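Local coordinates for protein beta-xylanase (PDB 7NWN) that probably binds plant cell-wall polysaccharide through a family 9 carbohydrate-binding module, part of a heat-stable multimodular xylanase–glucuronoyl esterase, at residues A[30-35]-A[134-139]; A[71-76]-A[145-150]; A[37-42]-A[62-67]. One frame throughout, in Å; residues are numbered along the deposited sequence.

Contacts 1 and 3 set one calcium-bearing loop on the outer strands, 133-140 and 58-66, of a four-stranded antiparallel sheet. Contact 2 lies within that sheet, pairing its inner strands 69-77 and 143-151, and gives the ion its E147 ligand. The centres of contacts 1 and 3 are about 13 Å apart, and that of contact 2 lies about 7 Å from contact 1 and about 10 Å from contact 3. V31, D33 and E35 of contact 1 and D37 of contact 3 also bind the calcium. The E147 carboxylate accepts from G34 N, 2.8 Å from OE1. Y71 OH meets D66 OD2 at 2.7 Å, linking contacts 2 and 3.

Contact 1. Residues A[30-35]-A[134-139]; sequences PVIDGE and YTKTKL. With CA (calcium ion), chain R.
One face of the Y134 ring carries CG2 of I32, 4.0 Å above the plane and offset toward the rim, a CH-pi contact. I32 CB is 3.9 Å from Y134 CE2, as the two side chains slide past each other. CG2 of I32, anti to the backbone N, also touches K136 CG at 3.7 Å. A water joins Y134 OH to I32 O.

The loop 30-35 forms much of a calcium site over edge strand 133-140 of the sheet. V31 O, D33 OD1 and E35 O each bind the ion; E147, D37 and a water complete the shell. D33 OD1 also accepts from E35 N at 2.8 Å, an Asx turn. The N-H comes from above the carboxylate plane. The turn is consistent with bringing D33 OD1 and E35 O to one ion. G34 has phi 84° and psi 0°; lacking a CB, it avoids crowding against D33 O. Its N lies 3.6 Å from K136 CB, so the loop backbone rests on the base of that side chain.

At the other end K138, extended beyond CG, reaches E35 in a salt bridge. NZ meets the syn lone pair of OE2 at 3.0 Å; its bond to OE1 is weak.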
loop_
_atom_site.group_PDB
_atom_site.type_symbol
_atom_site.label_atom_id
_atom_site.label_comp_id
_atom_site.label_asym_id
_atom_site.label_seq_id
_atom_site.Cartn_x
_atom_site.Cartn_y
_atom_site.Cartn_z
ATOM N N PRO A 30 8.769 9.353 -6.109
ATOM C CA PRO A 30 9.623 9.346 -4.920
ATOM C C PRO A 30 10.806 8.374 -4.973
ATOM O O PRO A 30 10.866 7.421 -5.781
ATOM C CB PRO A 30 8.702 8.930 -3.777
ATOM C CG PRO A 30 7.528 8.242 -4.441
ATOM C CD PRO A 30 7.472 8.680 -5.898
ATOM N N VAL A 31 11.743 8.650 -4.068
ATOM C CA VAL A 31 12.923 7.808 -3.892
ATOM C C VAL A 31 12.605 6.755 -2.833
ATOM O O VAL A 31 12.176 7.113 -1.730
ATOM C CB VAL A 31 14.109 8.711 -3.500
ATOM C CG1 VAL A 31 15.360 7.905 -3.101
ATOM C CG2 VAL A 31 14.416 9.693 -4.665
ATOM N N ILE A 32 12.894 5.480 -3.158
ATOM C CA ILE A 32 12.565 4.373 -2.258
ATOM C C ILE A 32 13.730 4.202 -1.274
ATOM O O ILE A 32 14.794 3.675 -1.660
ATOM C CB ILE A 32 12.267 3.059 -3.049
ATOM C CG1 ILE A 32 11.151 3.253 -4.105
ATOM C CG2 ILE A 32 11.914 1.922 -2.078
ATOM C CD1 ILE A 32 9.844 3.730 -3.489
ATOM N N ASP A 33 13.526 4.631 -0.014
ATOM C CA ASP A 33 14.622 4.589 0.962
ATOM C C ASP A 33 14.104 4.583 2.395
ATOM O O ASP A 33 14.939 4.577 3.301
ATOM C CB ASP A 33 15.525 5.836 0.818
ATOM C CG ASP A 33 14.758 7.163 0.874
ATOM O OD1 ASP A 33 13.519 7.193 1.147
ATOM O OD2 ASP A 33 15.408 8.168 0.714
ATOM N N GLY A 34 12.774 4.605 2.605
ATOM C CA GLY A 34 12.232 4.632 3.953
ATOM C C GLY A 34 12.167 6.048 4.542
ATOM O O GLY A 34 11.747 6.215 5.692
ATOM N N GLU A 35 12.600 7.055 3.766
ATOM C CA GLU A 35 12.586 8.457 4.230
ATOM C C GLU A 35 11.471 9.198 3.475
ATOM O O GLU A 35 11.142 8.854 2.326
ATOM C CB GLU A 35 13.941 9.129 3.929
ATOM C CG GLU A 35 15.148 8.442 4.594
ATOM C CD GLU A 35 15.194 8.572 6.138
ATOM O OE1 GLU A 35 14.613 9.527 6.696
ATOM O OE2 GLU A 35 15.679 7.623 6.800
ATOM N N TYR A 134 9.021 -3.408 -4.708
ATOM C CA TYR A 134 10.308 -2.985 -4.173
ATOM C C TYR A 134 10.037 -2.110 -2.951
ATOM O O TYR A 134 9.280 -1.140 -3.073
ATOM C CB TYR A 134 11.020 -2.152 -5.232
ATOM C CG TYR A 134 12.366 -1.580 -4.864
ATOM C CD1 TYR A 134 13.265 -2.244 -4.027
ATOM C CD2 TYR A 134 12.743 -0.344 -5.393
ATOM C CE1 TYR A 134 14.500 -1.681 -3.748
ATOM C CE2 TYR A 134 13.982 0.231 -5.130
ATOM C CZ TYR A 134 14.861 -0.444 -4.296
ATOM O OH TYR A 134 16.077 0.122 -4.055
ATOM N N THR A 135 10.685 -2.443 -1.808
ATOM C CA THR A 135 10.268 -1.809 -0.551
ATOM C C THR A 135 11.503 -1.464 0.279
ATOM O O THR A 135 12.530 -2.139 0.181
ATOM C CB THR A 135 9.348 -2.719 0.290
ATOM O OG1 THR A 135 10.110 -3.877 0.637
ATOM C CG2 THR A 135 8.081 -3.136 -0.433
ATOM N N LYS A 136 11.319 -0.480 1.165
ATOM C CA LYS A 136 12.227 -0.198 2.271
ATOM C C LYS A 136 11.371 0.085 3.503
ATOM O O LYS A 136 10.234 0.559 3.359
ATOM C CB LYS A 136 13.022 1.069 1.950
ATOM C CG LYS A 136 13.992 0.880 0.797
ATOM C CD LYS A 136 15.116 -0.060 1.095
ATOM C CE LYS A 136 16.038 -0.132 -0.104
ATOM N NZ LYS A 136 16.935 -1.322 -0.005
ATOM N N THR A 137 11.923 -0.192 4.691
ATOM C CA THR A 137 11.184 0.126 5.898
ATOM C C THR A 137 12.131 0.890 6.822
ATOM O O THR A 137 13.329 0.891 6.631
ATOM C CB THR A 137 10.654 -1.124 6.638
ATOM O OG1 THR A 137 11.765 -1.907 7.047
ATOM C CG2 THR A 137 9.714 -1.951 5.787
ATOM N N LYS A 138 11.556 1.538 7.820
ATOM C CA LYS A 138 12.368 2.213 8.809
ATOM C C LYS A 138 11.661 2.025 10.144
ATOM O O LYS A 138 10.459 2.258 10.222
ATOM C CB LYS A 138 12.473 3.705 8.495
ATOM C CG LYS A 138 13.437 4.449 9.444
ATOM C CD LYS A 138 13.607 5.928 9.085
ATOM C CE LYS A 138 14.712 6.577 9.931
ATOM N NZ LYS A 138 14.719 8.010 9.639
ATOM N N LEU A 139 12.434 1.678 11.176
ATOM C CA LEU A 139 11.955 1.683 12.557
ATOM C C LEU A 139 11.855 3.110 13.084
ATOM O O LEU A 139 12.799 3.878 12.984
ATOM C CB LEU A 139 12.933 0.866 13.418
ATOM C CG LEU A 139 12.990 -0.629 13.117
ATOM C CD1 LEU A 139 13.698 -1.361 14.261
ATOM C CD2 LEU A 139 11.579 -1.194 12.948
HETATM CA CA CA R . 11.635 8.185 0.200
HETATM O O HOH W 1 15.863 2.924 -3.884
HETATM O O HOH W 2 13.398 9.886 0.198
#

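Contact 2. Residues A[71-76]-A[145-150]; sequences YVLAEV and RVEARI. With CA (calcium ion), chain R.
R145 grips E75 side-on, with NE and NH2 both giving hydrogen bonds to the single oxygen OE2. NE lies 2.8 Å from E75 OE2. The oxygen is in the guanidinium plane, yet both nitrogens approach it from the same face of the carboxylate, whose plane is turned 51° from the guanidinium. A bend at chi3 (-63°) turns the end of R145 toward E75. At the far end R149 runs alongside Y71, pointing the same way. Its CG lies 3.4 Å from Y71 CE1, and its NE donates to Y71 OH at 3.1 Å, in the guanidinium plane. Between these pairs L73 CD1 packs on R145 CD at 3.8 Å.

Segments 71-76 and 145-150 run antiparallel, at 171°, as the two inner strands of the four-stranded sheet. Two hydrogen-bonded pairs join them, V72 with A148 and A74 with V146. The small apolar side chains of these pairs lie on the other face, where V72 and V146 meet strand 93-99 of the second sheet, as in the beta-sandwich of family 9 modules.

Several polar ends have further partners. Y71 OH is bonded to D66, and R145 NH1 to G34 O. E147 binds calcium through both oxygens, OE1 at 2.5 Å and OE2 at 2.4 Å, while G34 N donates to OE1. The cation and this N-H would probably keep the buried E147 carboxylate ionised.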
loop_
_atom_site.group_PDB
_atom_site.type_symbol
_atom_site.label_atom_id
_atom_site.label_comp_id
_atom_site.label_asym_id
_atom_site.label_seq_id
_atom_site.Cartn_x
_atom_site.Cartn_y
_atom_site.Cartn_z
ATOM N N TYR A 71 3.127 4.042 -5.940
ATOM C CA TYR A 71 3.965 4.263 -4.762
ATOM C C TYR A 71 3.076 4.327 -3.531
ATOM O O TYR A 71 2.021 4.979 -3.561
ATOM C CB TYR A 71 4.756 5.580 -4.871
ATOM C CG TYR A 71 5.761 5.524 -6.004
ATOM C CD1 TYR A 71 7.015 4.954 -5.823
ATOM C CD2 TYR A 71 5.425 5.994 -7.268
ATOM C CE1 TYR A 71 7.924 4.860 -6.866
ATOM C CE2 TYR A 71 6.313 5.897 -8.334
ATOM C CZ TYR A 71 7.582 5.385 -8.112
ATOM O OH TYR A 71 8.437 5.277 -9.160
ATOM N N VAL A 72 3.531 3.664 -2.454
ATOM C CA VAL A 72 2.815 3.711 -1.184
ATOM C C VAL A 72 3.796 4.152 -0.098
ATOM O O VAL A 72 4.861 3.566 -0.006
ATOM C CB VAL A 72 2.199 2.341 -0.813
ATOM C CG1 VAL A 72 1.325 2.450 0.448
ATOM C CG2 VAL A 72 1.388 1.741 -1.985
ATOM N N LEU A 73 3.382 5.114 0.734
ATOM C CA LEU A 73 4.131 5.434 1.945
ATOM C C LEU A 73 3.178 5.163 3.109
ATOM O O LEU A 73 2.142 5.818 3.168
ATOM C CB LEU A 73 4.507 6.925 1.924
ATOM C CG LEU A 73 5.164 7.435 3.215
ATOM C CD1 LEU A 73 6.589 6.972 3.202
ATOM C CD2 LEU A 73 5.145 8.963 3.220
ATOM N N ALA A 74 3.497 4.177 3.954
ATOM C CA ALA A 74 2.645 3.892 5.089
ATOM C C ALA A 74 3.434 4.150 6.369
ATOM O O ALA A 74 4.615 3.791 6.471
ATOM C CB ALA A 74 2.137 2.459 5.011
ATOM N N GLU A 75 2.757 4.765 7.352
ATOM C CA GLU A 75 3.306 4.781 8.708
ATOM C C GLU A 75 2.327 4.126 9.682
ATOM O O GLU A 75 1.105 4.404 9.648
ATOM C CB GLU A 75 3.550 6.227 9.157
ATOM C CG GLU A 75 4.731 6.805 8.441
ATOM C CD GLU A 75 5.158 8.206 8.848
ATOM O OE1 GLU A 75 4.694 8.701 9.876
ATOM O OE2 GLU A 75 5.983 8.773 8.128
ATOM N N VAL A 76 2.899 3.278 10.546
ATOM C CA VAL A 76 2.104 2.551 11.509
ATOM C C VAL A 76 2.579 2.959 12.912
ATOM O O VAL A 76 3.757 2.787 13.216
ATOM C CB VAL A 76 2.265 1.025 11.293
ATOM C CG1 VAL A 76 1.447 0.225 12.323
ATOM C CG2 VAL A 76 1.891 0.596 9.860
ATOM N N ARG A 145 7.774 2.614 9.304
ATOM C CA ARG A 145 7.324 3.199 8.060
ATOM C C ARG A 145 7.639 2.172 6.966
ATOM O O ARG A 145 8.675 1.507 7.068
ATOM C CB ARG A 145 8.145 4.471 7.818
ATOM C CG ARG A 145 7.827 5.146 6.493
ATOM C CD ARG A 145 8.646 6.425 6.295
ATOM N NE ARG A 145 8.320 7.423 7.309
ATOM C CZ ARG A 145 9.228 8.051 8.040
ATOM N NH1 ARG A 145 10.522 7.819 7.818
ATOM N NH2 ARG A 145 8.804 8.903 8.980
ATOM N N VAL A 146 6.762 2.096 5.939
ATOM C CA VAL A 146 6.968 1.277 4.754
ATOM C C VAL A 146 6.924 2.253 3.589
ATOM O O VAL A 146 6.063 3.122 3.585
ATOM C CB VAL A 146 5.865 0.215 4.597
ATOM C CG1 VAL A 146 5.994 -0.511 3.253
ATOM C CG2 VAL A 146 5.931 -0.772 5.793
ATOM N N GLU A 147 7.910 2.153 2.695
ATOM C CA GLU A 147 7.844 2.884 1.439
ATOM C C GLU A 147 7.978 1.857 0.314
ATOM O O GLU A 147 8.948 1.127 0.309
ATOM C CB GLU A 147 8.988 3.886 1.394
ATOM C CG GLU A 147 8.820 4.913 0.246
ATOM C CD GLU A 147 9.790 6.082 0.356
ATOM O OE1 GLU A 147 10.907 5.886 0.904
ATOM O OE2 GLU A 147 9.416 7.205 -0.060
ATOM N N ALA A 148 6.995 1.817 -0.593
ATOM C CA ALA A 148 6.824 0.697 -1.524
ATOM C C ALA A 148 6.609 1.230 -2.945
ATOM O O ALA A 148 5.927 2.247 -3.153
ATOM C CB ALA A 148 5.649 -0.164 -1.090
ATOM N N ARG A 149 7.153 0.477 -3.902
ATOM C CA ARG A 149 6.913 0.743 -5.312
ATOM C C ARG A 149 6.369 -0.544 -5.939
ATOM O O ARG A 149 6.954 -1.612 -5.719
ATOM C CB ARG A 149 8.234 1.141 -5.974
ATOM C CG ARG A 149 8.104 1.476 -7.462
ATOM C CD ARG A 149 9.472 1.750 -8.131
ATOM N NE ARG A 149 9.361 2.334 -9.488
ATOM C CZ ARG A 149 9.463 1.568 -10.575
ATOM N NH1 ARG A 149 9.671 0.254 -10.456
ATOM N NH2 ARG A 149 9.432 2.132 -11.766
ATOM N N ILE A 150 5.264 -0.414 -6.699
ATOM C CA ILE A 150 4.747 -1.502 -7.520
ATOM C C ILE A 150 4.805 -1.096 -9.009
ATOM O O ILE A 150 4.161 -0.146 -9.399
ATOM C CB ILE A 150 3.313 -1.829 -7.083
ATOM C CG1 ILE A 150 3.263 -2.388 -5.660
ATOM C CG2 ILE A 150 2.697 -2.776 -8.106
ATOM C CD1 ILE A 150 1.895 -2.280 -5.027
HETATM CA CA CA R . 11.635 8.185 0.200
HETATM O O HOH W 2 13.398 9.886 0.198
#

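Contact 3. Residues A[37-42]-A[62-67]; sequences DDIWNN and KLMWDD. With CA (calcium ion), chain R; EDO (1,2-ethanediol), chain J.
K62 NZ has two hydrogen-bond partners here. It donates to W40 O at 3.0 Å. It also donates to a water 2.7 Å from NZ. The bond to W40 O comes from above the carbonyl plane, 45° out of it. The water in turn donates to N41 OD1, so the lysine end is tied to two successive residues of the turn 37-42. K62 reaches them because its chain is extended beyond CG, with CD passing W40 O on the way. K62 also makes a cation-pi contact with W45.

The W40 indole reaches from this turn to strand 58-66. M64 CE lies over one face, 3.4 Å above the plane and offset toward the rim. M64 SD stands farther off, 4.8 Å from the centroid of the six-membered ring and above its face, a Met-aromatic contact. The bend at chi3 (-64°) folds the methyl toward the ring, where CE touches W40 CE3 at 3.5 Å. K62 CB is 3.6 Å from W40 CE3, while the L63 carbonyl carbon meets the ring edge. I39 crosses M64 at about a right angle, its CD1 against the sulfur at 3.7 Å.

The turn itself is held by backbone bonds such as W40 N to D37 O. D37 OD1 binds calcium at 2.3 Å. W40 NE1 donates to E147 OE2, another ligand of the ion. P30, Y71 and L73 pack against the indole as well. The buried tryptophan thus joins the calcium site to the sheet: its N-H donates to a metal-binding carboxylate and probably holds it in place, while its carbonyl oxygen probably steadies the charge of K62.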
loop_
_atom_site.group_PDB
_atom_site.type_symbol
_atom_site.label_atom_id
_atom_site.label_comp_id
_atom_site.label_asym_id
_atom_site.label_seq_id
_atom_site.Cartn_x
_atom_site.Cartn_y
_atom_site.Cartn_z
ATOM N N ASP A 37 10.289 11.785 1.400
ATOM C CA ASP A 37 10.637 12.781 0.379
ATOM C C ASP A 37 9.802 14.043 0.612
ATOM O O ASP A 37 8.616 13.939 0.962
ATOM C CB ASP A 37 10.173 12.336 -1.027
ATOM C CG ASP A 37 10.740 10.986 -1.452
ATOM O OD1 ASP A 37 10.577 10.023 -0.695
ATOM O OD2 ASP A 37 11.347 10.908 -2.542
ATOM N N ASP A 38 10.413 15.206 0.331
ATOM C CA ASP A 38 9.732 16.494 0.295
ATOM C C ASP A 38 8.404 16.376 -0.484
ATOM O O ASP A 38 7.345 16.816 -0.020
ATOM C CB ASP A 38 10.679 17.527 -0.368
ATOM C CG ASP A 38 9.968 18.798 -0.844
ATOM O OD1 ASP A 38 9.209 19.349 -0.062
ATOM O OD2 ASP A 38 10.165 19.220 -2.044
ATOM N N ILE A 39 8.411 15.696 -1.631
ATOM C CA ILE A 39 7.201 15.648 -2.454
ATOM C C ILE A 39 6.037 14.892 -1.792
ATOM O O ILE A 39 4.882 15.147 -2.167
ATOM C CB ILE A 39 7.453 15.090 -3.854
ATOM C CG1 ILE A 39 7.930 13.626 -3.859
ATOM C CG2 ILE A 39 8.362 16.041 -4.672
ATOM C CD1 ILE A 39 7.998 13.046 -5.295
ATOM N N TRP A 40 6.321 13.975 -0.844
ATOM C CA TRP A 40 5.228 13.290 -0.173
ATOM C C TRP A 40 4.433 14.283 0.674
ATOM O O TRP A 40 3.243 14.058 0.899
ATOM C CB TRP A 40 5.701 12.157 0.770
ATOM C CG TRP A 40 6.044 10.853 0.116
ATOM C CD1 TRP A 40 7.283 10.287 0.121
ATOM C CD2 TRP A 40 5.167 9.938 -0.574
ATOM N NE1 TRP A 40 7.259 9.070 -0.502
ATOM C CE2 TRP A 40 5.967 8.824 -0.931
ATOM C CE3 TRP A 40 3.787 9.917 -0.855
ATOM C CZ2 TRP A 40 5.434 7.703 -1.568
ATOM C CZ3 TRP A 40 3.261 8.827 -1.525
ATOM C CH2 TRP A 40 4.081 7.755 -1.884
ATOM N N ASN A 41 5.085 15.339 1.172
ATOM C CA ASN A 41 4.394 16.354 1.983
ATOM C C ASN A 41 3.331 17.130 1.194
ATOM O O ASN A 41 2.474 17.750 1.805
ATOM C CB ASN A 41 5.360 17.283 2.749
ATOM C CG ASN A 41 6.322 16.482 3.604
ATOM O OD1 ASN A 41 5.927 15.523 4.252
ATOM N ND2 ASN A 41 7.590 16.839 3.626
ATOM N N ASN A 42 3.323 17.038 -0.136
ATOM C CA ASN A 42 2.343 17.721 -0.976
ATOM C C ASN A 42 1.074 16.892 -1.223
ATOM O O ASN A 42 0.212 17.346 -1.968
ATOM C CB ASN A 42 2.916 18.154 -2.338
ATOM C CG ASN A 42 2.608 19.625 -2.573
ATOM O OD1 ASN A 42 2.908 20.429 -1.701
ATOM N ND2 ASN A 42 1.917 19.995 -3.654
ATOM N N LYS A 62 -0.032 7.269 2.149
ATOM C CA LYS A 62 -0.137 8.183 1.023
ATOM C C LYS A 62 0.145 7.381 -0.236
ATOM O O LYS A 62 0.858 6.377 -0.163
ATOM C CB LYS A 62 0.893 9.294 1.176
ATOM C CG LYS A 62 0.564 10.256 2.317
ATOM C CD LYS A 62 1.571 11.390 2.485
ATOM C CE LYS A 62 1.085 12.419 3.501
ATOM N NZ LYS A 62 1.979 13.572 3.540
ATOM N N LEU A 63 -0.369 7.876 -1.361
ATOM C CA LEU A 63 -0.235 7.205 -2.635
ATOM C C LEU A 63 0.303 8.227 -3.608
ATOM O O LEU A 63 0.004 9.418 -3.458
ATOM C CB LEU A 63 -1.622 6.721 -3.118
ATOM C CG LEU A 63 -2.245 5.553 -2.349
ATOM C CD1 LEU A 63 -3.566 5.083 -3.008
ATOM C CD2 LEU A 63 -1.267 4.390 -2.240
ATOM N N MET A 64 1.019 7.733 -4.626
ATOM C CA MET A 64 1.529 8.596 -5.687
ATOM C C MET A 64 1.714 7.685 -6.895
ATOM O O MET A 64 1.883 6.479 -6.715
ATOM C CB MET A 64 2.858 9.225 -5.244
ATOM C CG MET A 64 3.299 10.450 -6.052
ATOM S SD MET A 64 4.663 11.365 -5.259
ATOM C CE MET A 64 3.888 11.929 -3.770
ATOM N N TRP A 65 1.632 8.225 -8.119
ATOM C CA TRP A 65 1.900 7.406 -9.293
ATOM C C TRP A 65 2.830 8.123 -10.261
ATOM O O TRP A 65 2.842 9.346 -10.321
ATOM C CB TRP A 65 0.595 7.060 -10.026
ATOM C CG TRP A 65 -0.055 8.222 -10.729
ATOM C CD1 TRP A 65 -0.787 9.230 -10.163
ATOM C CD2 TRP A 65 -0.058 8.466 -12.146
ATOM N NE1 TRP A 65 -1.259 10.088 -11.128
ATOM C CE2 TRP A 65 -0.845 9.628 -12.360
ATOM C CE3 TRP A 65 0.515 7.815 -13.250
ATOM C CZ2 TRP A 65 -1.039 10.158 -13.643
ATOM C CZ3 TRP A 65 0.266 8.303 -14.527
ATOM C CH2 TRP A 65 -0.456 9.489 -14.702
ATOM N N ASP A 66 3.564 7.327 -11.029
ATOM C CA ASP A 66 4.290 7.862 -12.160
ATOM C C ASP A 66 4.022 6.967 -13.370
ATOM O O ASP A 66 3.313 5.974 -13.261
ATOM C CB ASP A 66 5.773 8.119 -11.848
ATOM C CG ASP A 66 6.654 6.893 -11.669
ATOM O OD1 ASP A 66 6.339 5.818 -12.220
ATOM O OD2 ASP A 66 7.727 7.053 -11.056
ATOM N N ASP A 67 4.709 7.250 -14.478
ATOM C CA ASP A 67 4.464 6.538 -15.721
ATOM C C ASP A 67 4.672 5.041 -15.560
ATOM O O ASP A 67 4.112 4.325 -16.373
ATOM C CB ASP A 67 5.356 7.027 -16.878
ATOM C CG ASP A 67 4.998 8.444 -17.304
ATOM O OD1 ASP A 67 3.910 8.955 -16.909
ATOM O OD2 ASP A 67 5.831 9.056 -17.946
HETATM CA CA CA R . 11.635 8.185 0.200
HETATM C C1 EDO J . 5.920 1.166 -18.549
HETATM O O1 EDO J . 4.865 2.115 -18.549
HETATM C C2 EDO J . 5.473 -0.191 -18.162
HETATM O O2 EDO J . 4.955 -0.939 -19.253
HETATM O O HOH W 3 4.606 13.294 4.258
HETATM O O HOH W 2 13.398 9.886 0.198
#